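Local coordinates for beta-glucosidase (Chaetomella raphigera, PDB 6JXG), which probably hydrolyses terminal, non-reducing beta-D-glucosyl residues with release of beta-D-glucose, as a secreted glycoside hydrolase of family 3 that takes part in cellulose breakdown, at residues T164-M169 and C199-F204; G115-A120 and N160-N165; G108-P113 and A154-G159. All coordinates share one frame; numbering follows the deposited sequence.

Contact 1: residues T164-M169 and C199-F204; sequences TNRDTM and CSYNKF. With NAG (2-acetamido-2-deoxy-beta-D-glucopyranose), chain D.
Arg166 and Tyr201 run side by side and point the same way, their guanidinium and ring planes 56° apart. Tyr201 CE2 sits over one face of the guanidinium, toward its rim, with Arg166 NH1 3.5 Å from Tyr201 CE2. The arginine gets there with CG wedged between its backbone N and carbonyl carbon (chi1 66°) and the chain extended from CG to NE. Beyond the ring, a water gives a proton to Tyr201 OH at 2.9 Å and weakly accepts one from Arg166 NH2; the phenol is also bonded to Trp233 O. At the other end Lys203 N donates to Met169 O (2.9 Å), just ahead of strand 170-171, which pairs in parallel with strand 203-204. The lysine's straight chain passes Thr168 O, and a second water ties Lys203 NZ to that oxygen. Between these ends Asn202 CB packs against Met169 SD at 4.0 Å, while Asn202 OD1 takes the Ser200 OG proton. An attached N-acetylglucosamine meets the Phe204 ring at its edge, NAG C7 lying 3.8 Å from Phe204 CE1. Besides the one backbone bond, then, Arg166 rests a guanidinium face on Tyr201 while NH1 makes a salt bridge to Glu442, joining the N- and C-terminal domains.

Contact 2: residues G115-A120 and N160-N165; sequences GKIPEA and NEQETN
Glu161 reaches across to the amides of Gly115 and Lys116. From CB its chain sets CG beside the backbone N (chi1 -65°) and bends at chi2 (-73°), bringing the carboxylate to the 115-120 loop; the side chain also touches Tyr182 of helix 175-182. Glu161 CD comes to 4.0 Å from Gly115 N. OE1 does most of the gripping: Gly115 N meets the syn lone pair of Glu161 OE1 at 3.1 Å, and Lys116 N reaches Glu161 OE1 at 3.2 Å from above the carboxylate plane. A water adds a third bond to OE1 and also ties Glu161 O to Ile117 N. OE2 turns to the amide of Ile114, giving the buried carboxylate three successive backbone N-H groups. Both loops follow strands of the TIM-barrel domain of family 3, 105-106 and 151-157. An alanine here removes the carboxylate and would probably leave these amides without their acceptor and the 114-116 backbone freer to shift. Past Lys116, whose NZ makes salt bridges to Asp549 and Glu553 of the C-terminal domain, a type I turn from Ile117 to Ala120 brings Ala120 CB to 3.0 Å from Glu161 O, a tight fit. Ile117 CD1 lies 3.8 Å from Gln162 OE1. The Gln162 amide is held by a nearly straight bond in its own plane, Gln162 NE2 to Thr164 O at 3.0 Å (176°), and NE2 also hydrogen-bonds Val545 O of the C-terminal domain.

Contact 3: residues G108-P113 and A154-G159; sequences GPVAGP and AKHFIG
Val110 and Lys155 are paired in a single parallel beta bridge, CA to CA 5.0 Å, with Lys155 N donating to Pro109 O at 3.2 Å and Lys155 O taking Gly112 N and, weakly, Ala111 N. It continues the parallel strands of the TIM-barrel domain past the end of strand 105-106, along strand 151-157. Cis peptides precede Pro109, Pro113, His156 and Ile158. Among the side chains, Val110 CG2 rests on the lysine's aliphatic chain, 3.8 Å from Lys155 CE. That chain runs extended beyond CG, and NZ ends on Leu107 O. Lys155 CG also covers one face of its neighbour's imidazole, above the centre of the ring. With CG beside its backbone N (chi1 -49°), His156 turns ND1 back to the opposing loop, where Pro113 CD lies 4.1 Å from His156 ND1. Gly112 fits closely here, since a CB on it would run into His156 O. Its carbonyl oxygen is held twice: His156 N reaches Gly112 O at 2.8 Å, while His156 ND1 donates to Gly112 O at 2.7 Å, with the oxygen close to the ring plane.

Overall arrangement
All three contacts belong to the family 3 N-terminal domain, gathered where strands 105-106, 151-157 and 196-199 of one sheet run out into loops. The centres of contacts 1 and 2 are about 11 Å apart. Contact 3 has its centre about 12 Å from that of contact 2 and about 13 Å from that of contact 1. Along the chain, contacts 2 and 3 alternate, while contacts 1 and 2 share Thr164 and Asn165. Contact 3 lies deepest. Asn202 ND2, bonded to Ile158 O, joins contacts 1 and 3. Strand 151-157 and the loop that follows it thus pack first against the loop after 105-106, then against the segment after 196-199. Contacts 1 and 2 also reach the C-terminal domain, through Arg166 and Lys116, where the two domains meet.

Contact 1: residues T164-M169 and C199-F204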
loop_
_atom_site.group_PDB
_atom_site.type_symbol
_atom_site.label_atom_id
_atom_site.label_comp_id
_atom_site.label_asym_id
_atom_site.label_seq_id
_atom_site.Cartn_x
_atom_site.Cartn_y
_atom_site.Cartn_z
ATOM N N THR A 164 -11.220 9.455 10.593
ATOM C CA THR A 164 -12.089 10.069 11.581
ATOM C C THR A 164 -11.360 10.313 12.914
ATOM O O THR A 164 -10.824 9.380 13.591
ATOM C CB THR A 164 -13.358 9.230 11.782
ATOM O OG1 THR A 164 -14.070 9.095 10.534
ATOM C CG2 THR A 164 -14.315 9.932 12.823
ATOM N N ASN A 165 -11.282 11.587 13.285
ATOM C CA ASN A 165 -10.596 12.050 14.503
ATOM C C ASN A 165 -9.149 11.611 14.578
ATOM O O ASN A 165 -8.632 11.398 15.628
ATOM C CB ASN A 165 -11.289 11.531 15.807
ATOM C CG ASN A 165 -12.762 11.920 15.885
ATOM O OD1 ASN A 165 -13.142 12.966 15.466
ATOM N ND2 ASN A 165 -13.579 11.036 16.378
ATOM N N ARG A 166 -8.503 11.462 13.446
ATOM C CA ARG A 166 -7.183 10.958 13.433
ATOM C C ARG A 166 -6.198 11.777 14.229
ATOM O O ARG A 166 -5.194 11.212 14.620
ATOM C CB ARG A 166 -6.631 10.836 12.004
ATOM C CG ARG A 166 -6.444 12.192 11.305
ATOM C CD ARG A 166 -5.986 12.024 9.856
ATOM N NE ARG A 166 -5.857 13.326 9.247
ATOM C CZ ARG A 166 -5.065 13.586 8.210
ATOM N NH1 ARG A 166 -4.348 12.627 7.702
ATOM N NH2 ARG A 166 -4.990 14.816 7.712
ATOM N N ASP A 167 -6.450 13.056 14.456
ATOM C CA ASP A 167 -5.469 13.856 15.169
ATOM C C ASP A 167 -5.856 14.083 16.600
ATOM O O ASP A 167 -5.225 14.906 17.292
ATOM C CB ASP A 167 -5.189 15.166 14.478
ATOM C CG ASP A 167 -6.376 16.044 14.382
ATOM O OD1 ASP A 167 -6.159 17.087 13.819
ATOM O OD2 ASP A 167 -7.507 15.700 14.756
ATOM N N THR A 168 -6.838 13.307 17.093
ATOM C CA THR A 168 -7.078 13.357 18.525
ATOM C C THR A 168 -7.275 11.978 19.182
ATOM O O THR A 168 -7.015 11.812 20.366
ATOM C CB THR A 168 -8.353 14.183 18.850
ATOM O OG1 THR A 168 -9.473 13.638 18.143
ATOM C CG2 THR A 168 -8.265 15.639 18.388
ATOM N N MET A 169 -7.801 11.033 18.447
ATOM C CA MET A 169 -8.092 9.747 19.029
ATOM C C MET A 169 -6.825 8.975 19.394
ATOM O O MET A 169 -5.736 9.197 18.848
ATOM C CB MET A 169 -8.808 8.916 17.985
ATOM C CG MET A 169 -7.839 8.687 16.824
ATOM S SD MET A 169 -7.255 7.026 16.756
ATOM C CE MET A 169 -8.892 7.045 15.853
ATOM N N CYS A 199 6.201 9.479 11.670
ATOM C CA CYS A 199 5.280 9.195 12.752
ATOM C C CYS A 199 3.907 9.815 12.522
ATOM O O CYS A 199 3.794 10.820 11.804
ATOM C CB CYS A 199 5.869 9.598 14.083
ATOM S SG CYS A 199 6.557 11.255 14.230
ATOM N N SER A 200 2.867 9.226 13.139
ATOM C CA SER A 200 1.483 9.497 12.762
ATOM C C SER A 200 0.797 10.597 13.511
ATOM O O SER A 200 1.248 11.022 14.526
ATOM C CB SER A 200 0.658 8.207 12.841
ATOM O OG SER A 200 0.639 7.755 14.176
ATOM N N TYR A 201 -0.399 11.014 13.042
ATOM C CA TYR A 201 -1.165 12.034 13.751
ATOM C C TYR A 201 -1.866 11.569 15.064
ATOM O O TYR A 201 -2.172 12.408 15.917
ATOM C CB TYR A 201 -2.286 12.558 12.870
ATOM C CG TYR A 201 -1.855 13.496 11.801
ATOM C CD1 TYR A 201 -1.283 14.715 12.153
ATOM C CD2 TYR A 201 -2.044 13.196 10.458
ATOM C CE1 TYR A 201 -0.920 15.641 11.173
ATOM C CE2 TYR A 201 -1.690 14.107 9.463
ATOM C CZ TYR A 201 -1.128 15.322 9.803
ATOM O OH TYR A 201 -0.745 16.264 8.878
ATOM N N ASN A 202 -2.119 10.261 15.211
ATOM C CA ASN A 202 -2.986 9.811 16.265
ATOM C C ASN A 202 -2.183 9.630 17.536
ATOM O O ASN A 202 -0.958 9.580 17.500
ATOM C CB ASN A 202 -3.657 8.481 15.875
ATOM C CG ASN A 202 -2.595 7.437 15.437
ATOM O OD1 ASN A 202 -2.029 7.521 14.349
ATOM N ND2 ASN A 202 -2.267 6.526 16.331
ATOM N N LYS A 203 -2.880 9.524 18.677
ATOM C CA LYS A 203 -2.216 9.083 19.887
ATOM C C LYS A 203 -2.057 7.572 19.793
ATOM O O LYS A 203 -2.901 6.885 19.205
ATOM C CB LYS A 203 -2.985 9.466 21.182
ATOM C CG LYS A 203 -3.310 10.914 21.225
ATOM C CD LYS A 203 -4.115 11.327 22.421
ATOM C CE LYS A 203 -4.248 12.839 22.425
ATOM N NZ LYS A 203 -5.206 13.155 23.482
ATOM N N PHE A 204 -0.985 7.086 20.362
ATOM C CA PHE A 204 -0.802 5.668 20.642
ATOM C C PHE A 204 -0.682 5.472 22.176
ATOM O O PHE A 204 0.185 6.042 22.801
ATOM C CB PHE A 204 0.474 5.117 19.958
ATOM C CG PHE A 204 0.632 3.649 20.133
ATOM C CD1 PHE A 204 1.266 3.139 21.242
ATOM C CD2 PHE A 204 0.083 2.779 19.219
ATOM C CE1 PHE A 204 1.370 1.783 21.434
ATOM C CE2 PHE A 204 0.151 1.415 19.426
ATOM C CZ PHE A 204 0.785 0.932 20.527
HETATM C C1 NAG D . 0.245 -0.148 25.026
HETATM C C2 NAG D . 1.664 -0.684 25.223
HETATM C C3 NAG D . 1.507 -2.160 25.519
HETATM C C4 NAG D . 0.667 -2.267 26.765
HETATM C C5 NAG D . -0.706 -1.931 26.210
HETATM C C6 NAG D . -1.779 -2.378 27.179
HETATM C C7 NAG D . 3.651 0.378 24.088
HETATM C C8 NAG D . 3.800 1.497 25.040
HETATM N N2 NAG D . 2.664 -0.555 24.164
HETATM O O3 NAG D . 2.765 -2.703 25.757
HETATM O O4 NAG D . 0.853 -3.502 27.342
HETATM O O5 NAG D . -0.580 -0.500 26.130
HETATM O O6 NAG D . -1.522 -1.533 28.281
HETATM O O7 NAG D . 4.457 0.404 23.140
HETATM O O HOH W 1 -2.608 16.576 6.738
HETATM O O HOH W 2 -7.865 12.021 22.879
#

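Contact 2: residues G115-A120 and N160-N165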
loop_
_atom_site.group_PDB
_atom_site.type_symbol
_atom_site.label_atom_id
_atom_site.label_comp_id
_atom_site.label_asym_id
_atom_site.label_seq_id
_atom_site.Cartn_x
_atom_site.Cartn_y
_atom_site.Cartn_z
ATOM N N GLY A 115 -5.164 -1.271 6.975
ATOM C CA GLY A 115 -6.534 -1.368 6.530
ATOM C C GLY A 115 -7.398 -2.387 7.292
ATOM O O GLY A 115 -8.237 -2.994 6.694
ATOM N N LYS A 116 -7.187 -2.503 8.614
ATOM C CA LYS A 116 -7.964 -3.354 9.507
ATOM C C LYS A 116 -9.465 -3.006 9.488
ATOM O O LYS A 116 -10.315 -3.905 9.743
ATOM C CB LYS A 116 -7.437 -3.268 10.958
ATOM C CG LYS A 116 -8.537 -2.969 11.999
ATOM C CD LYS A 116 -7.991 -2.188 13.078
ATOM C CE LYS A 116 -8.805 -1.155 13.755
ATOM N NZ LYS A 116 -9.659 -1.589 14.854
ATOM N N ILE A 117 -9.768 -1.746 9.188
ATOM C CA ILE A 117 -11.167 -1.240 9.074
ATOM C C ILE A 117 -11.478 -1.023 7.618
ATOM O O ILE A 117 -10.905 -0.126 6.967
ATOM C CB ILE A 117 -11.414 0.067 9.869
ATOM C CG1 ILE A 117 -11.071 -0.127 11.342
ATOM C CG2 ILE A 117 -12.822 0.586 9.622
ATOM C CD1 ILE A 117 -10.927 1.145 12.115
ATOM N N PRO A 118 -12.384 -1.840 7.068
ATOM C CA PRO A 118 -12.550 -1.811 5.595
ATOM C C PRO A 118 -13.005 -0.441 5.019
ATOM O O PRO A 118 -12.692 -0.106 3.844
ATOM C CB PRO A 118 -13.560 -2.919 5.336
ATOM C CG PRO A 118 -14.237 -3.131 6.641
ATOM C CD PRO A 118 -13.295 -2.783 7.740
ATOM N N GLU A 119 -13.697 0.334 5.842
ATOM C CA GLU A 119 -14.174 1.640 5.460
ATOM C C GLU A 119 -13.093 2.721 5.491
ATOM O O GLU A 119 -13.307 3.831 4.994
ATOM C CB GLU A 119 -15.276 2.149 6.421
ATOM C CG GLU A 119 -16.557 1.314 6.372
ATOM C CD GLU A 119 -16.560 0.104 7.316
ATOM O OE1 GLU A 119 -15.513 -0.241 7.919
ATOM O OE2 GLU A 119 -17.674 -0.564 7.415
ATOM N N ALA A 120 -12.013 2.477 6.181
ATOM C CA ALA A 120 -11.076 3.544 6.436
ATOM C C ALA A 120 -10.479 4.160 5.168
ATOM O O ALA A 120 -10.257 3.513 4.122
ATOM C CB ALA A 120 -10.034 3.127 7.454
ATOM N N ASN A 160 -2.706 4.473 12.817
ATOM C CA ASN A 160 -3.617 5.456 12.153
ATOM C C ASN A 160 -4.499 4.691 11.180
ATOM O O ASN A 160 -4.347 4.742 9.970
ATOM C CB ASN A 160 -2.767 6.508 11.495
ATOM C CG ASN A 160 -3.541 7.536 10.723
ATOM O OD1 ASN A 160 -4.737 7.814 11.012
ATOM N ND2 ASN A 160 -2.868 8.141 9.778
ATOM N N GLU A 161 -5.398 3.904 11.753
ATOM C CA GLU A 161 -6.232 2.959 10.997
ATOM C C GLU A 161 -7.571 3.582 10.575
ATOM O O GLU A 161 -8.385 2.888 10.008
ATOM C CB GLU A 161 -6.376 1.649 11.778
ATOM C CG GLU A 161 -5.033 0.912 11.938
ATOM C CD GLU A 161 -4.562 0.275 10.615
ATOM O OE1 GLU A 161 -5.478 -0.041 9.777
ATOM O OE2 GLU A 161 -3.288 0.088 10.440
ATOM N N GLN A 162 -7.820 4.837 10.956
ATOM C CA GLN A 162 -8.992 5.591 10.439
ATOM C C GLN A 162 -8.690 7.069 10.347
ATOM O O GLN A 162 -7.883 7.601 11.105
ATOM C CB GLN A 162 -10.251 5.366 11.289
ATOM C CG GLN A 162 -10.084 5.870 12.747
ATOM C CD GLN A 162 -11.353 5.611 13.557
ATOM O OE1 GLN A 162 -11.803 4.456 13.661
ATOM N NE2 GLN A 162 -11.976 6.673 14.029
ATOM N N GLU A 163 -9.394 7.750 9.434
ATOM C CA GLU A 163 -9.228 9.182 9.232
ATOM C C GLU A 163 -10.078 10.016 10.215
ATOM O O GLU A 163 -9.691 11.107 10.633
ATOM C CB GLU A 163 -9.614 9.568 7.810
ATOM C CG GLU A 163 -8.616 9.002 6.814
ATOM C CD GLU A 163 -7.233 9.484 7.149
ATOM O OE1 GLU A 163 -6.909 10.670 6.857
ATOM O OE2 GLU A 163 -6.464 8.690 7.773
ATOM N N THR A 164 -11.220 9.455 10.593
ATOM C CA THR A 164 -12.089 10.069 11.581
ATOM C C THR A 164 -11.360 10.313 12.914
ATOM O O THR A 164 -10.824 9.380 13.591
ATOM C CB THR A 164 -13.358 9.230 11.782
ATOM O OG1 THR A 164 -14.070 9.095 10.534
ATOM C CG2 THR A 164 -14.315 9.932 12.823
ATOM N N ASN A 165 -11.282 11.587 13.285
ATOM C CA ASN A 165 -10.596 12.050 14.503
ATOM C C ASN A 165 -9.149 11.611 14.578
ATOM O O ASN A 165 -8.632 11.398 15.628
ATOM C CB ASN A 165 -11.289 11.531 15.807
ATOM C CG ASN A 165 -12.762 11.920 15.885
ATOM O OD1 ASN A 165 -13.142 12.966 15.466
ATOM N ND2 ASN A 165 -13.579 11.036 16.378
HETATM O O HOH W 3 -7.998 0.558 8.815
#

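Contact 3: residues G108-P113 and A154-G159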
loop_
_atom_site.group_PDB
_atom_site.type_symbol
_atom_site.label_atom_id
_atom_site.label_comp_id
_atom_site.label_asym_id
_atom_site.label_seq_id
_atom_site.Cartn_x
_atom_site.Cartn_y
_atom_site.Cartn_z
ATOM N N GLY A 108 6.721 7.823 0.807
ATOM C CA GLY A 108 6.024 6.523 0.796
ATOM C C GLY A 108 7.110 5.426 0.825
ATOM O O GLY A 108 8.319 5.715 0.718
ATOM N N PRO A 109 6.711 4.164 0.879
ATOM C CA PRO A 109 5.387 3.666 0.797
ATOM C C PRO A 109 4.666 3.582 2.177
ATOM O O PRO A 109 5.164 4.005 3.169
ATOM C CB PRO A 109 5.562 2.290 0.190
ATOM C CG PRO A 109 6.895 1.787 0.763
ATOM C CD PRO A 109 7.694 3.077 0.989
ATOM N N VAL A 110 3.426 3.107 2.134
ATOM C CA VAL A 110 2.536 3.139 3.278
ATOM C C VAL A 110 2.352 1.772 3.907
ATOM O O VAL A 110 1.737 0.872 3.306
ATOM C CB VAL A 110 1.172 3.740 2.846
ATOM C CG1 VAL A 110 0.177 3.640 3.984
ATOM C CG2 VAL A 110 1.307 5.207 2.378
ATOM N N ALA A 111 2.939 1.601 5.092
ATOM C CA ALA A 111 2.730 0.420 5.964
ATOM C C ALA A 111 1.634 0.559 7.010
ATOM O O ALA A 111 1.284 -0.444 7.656
ATOM C CB ALA A 111 3.990 0.075 6.715
ATOM N N GLY A 112 1.176 1.789 7.247
ATOM C CA GLY A 112 0.175 2.128 8.305
ATOM C C GLY A 112 -0.634 3.302 7.736
ATOM O O GLY A 112 -0.114 4.391 7.479
ATOM N N PRO A 113 -1.935 3.123 7.540
ATOM C CA PRO A 113 -2.763 1.986 7.907
ATOM C C PRO A 113 -2.484 0.705 7.063
ATOM O O PRO A 113 -2.123 0.779 5.840
ATOM C CB PRO A 113 -4.134 2.481 7.581
ATOM C CG PRO A 113 -3.937 3.421 6.394
ATOM C CD PRO A 113 -2.688 4.145 6.774
ATOM N N ALA A 154 8.836 5.106 4.993
ATOM C CA ALA A 154 7.748 4.287 5.446
ATOM C C ALA A 154 6.830 5.045 6.420
ATOM O O ALA A 154 7.265 5.506 7.507
ATOM C CB ALA A 154 8.273 3.018 6.112
ATOM N N LYS A 155 5.553 5.103 6.098
ATOM C CA LYS A 155 4.614 5.926 6.898
ATOM C C LYS A 155 3.320 5.114 7.079
ATOM O O LYS A 155 3.047 4.206 6.234
ATOM C CB LYS A 155 4.384 7.284 6.211
ATOM C CG LYS A 155 3.579 7.297 4.926
ATOM C CD LYS A 155 3.681 8.643 4.187
ATOM C CE LYS A 155 2.589 8.679 3.152
ATOM N NZ LYS A 155 2.553 9.921 2.366
ATOM N N HIS A 156 2.476 5.391 8.058
ATOM C CA HIS A 156 2.542 6.365 9.121
ATOM C C HIS A 156 2.598 5.526 10.404
ATOM O O HIS A 156 1.732 4.650 10.645
ATOM C CB HIS A 156 1.267 7.216 9.150
ATOM C CG HIS A 156 0.879 7.770 7.816
ATOM N ND1 HIS A 156 0.193 7.029 6.874
ATOM C CD2 HIS A 156 1.119 8.973 7.249
ATOM C CE1 HIS A 156 -0.007 7.777 5.799
ATOM N NE2 HIS A 156 0.519 8.966 6.019
ATOM N N PHE A 157 3.679 5.691 11.147
ATOM C CA PHE A 157 3.936 4.911 12.329
ATOM C C PHE A 157 3.224 5.567 13.562
ATOM O O PHE A 157 3.660 6.619 14.015
ATOM C CB PHE A 157 5.455 4.871 12.612
ATOM C CG PHE A 157 5.823 3.972 13.793
ATOM C CD1 PHE A 157 5.950 2.630 13.600
ATOM C CD2 PHE A 157 5.986 4.504 15.111
ATOM C CE1 PHE A 157 6.293 1.761 14.679
ATOM C CE2 PHE A 157 6.317 3.661 16.182
ATOM C CZ PHE A 157 6.445 2.280 15.948
ATOM N N ILE A 158 2.163 4.993 14.126
ATOM C CA ILE A 158 1.566 3.731 13.802
ATOM C C ILE A 158 0.124 3.781 14.410
ATOM O O ILE A 158 -0.164 4.605 15.296
ATOM C CB ILE A 158 2.419 2.550 14.429
ATOM C CG1 ILE A 158 2.012 1.203 13.818
ATOM C CG2 ILE A 158 2.330 2.588 15.961
ATOM C CD1 ILE A 158 3.002 0.054 13.991
ATOM N N GLY A 159 -0.738 2.844 14.018
ATOM C CA GLY A 159 -2.118 2.803 14.511
ATOM C C GLY A 159 -3.047 3.852 13.961
ATOM O O GLY A 159 -4.101 4.095 14.551
#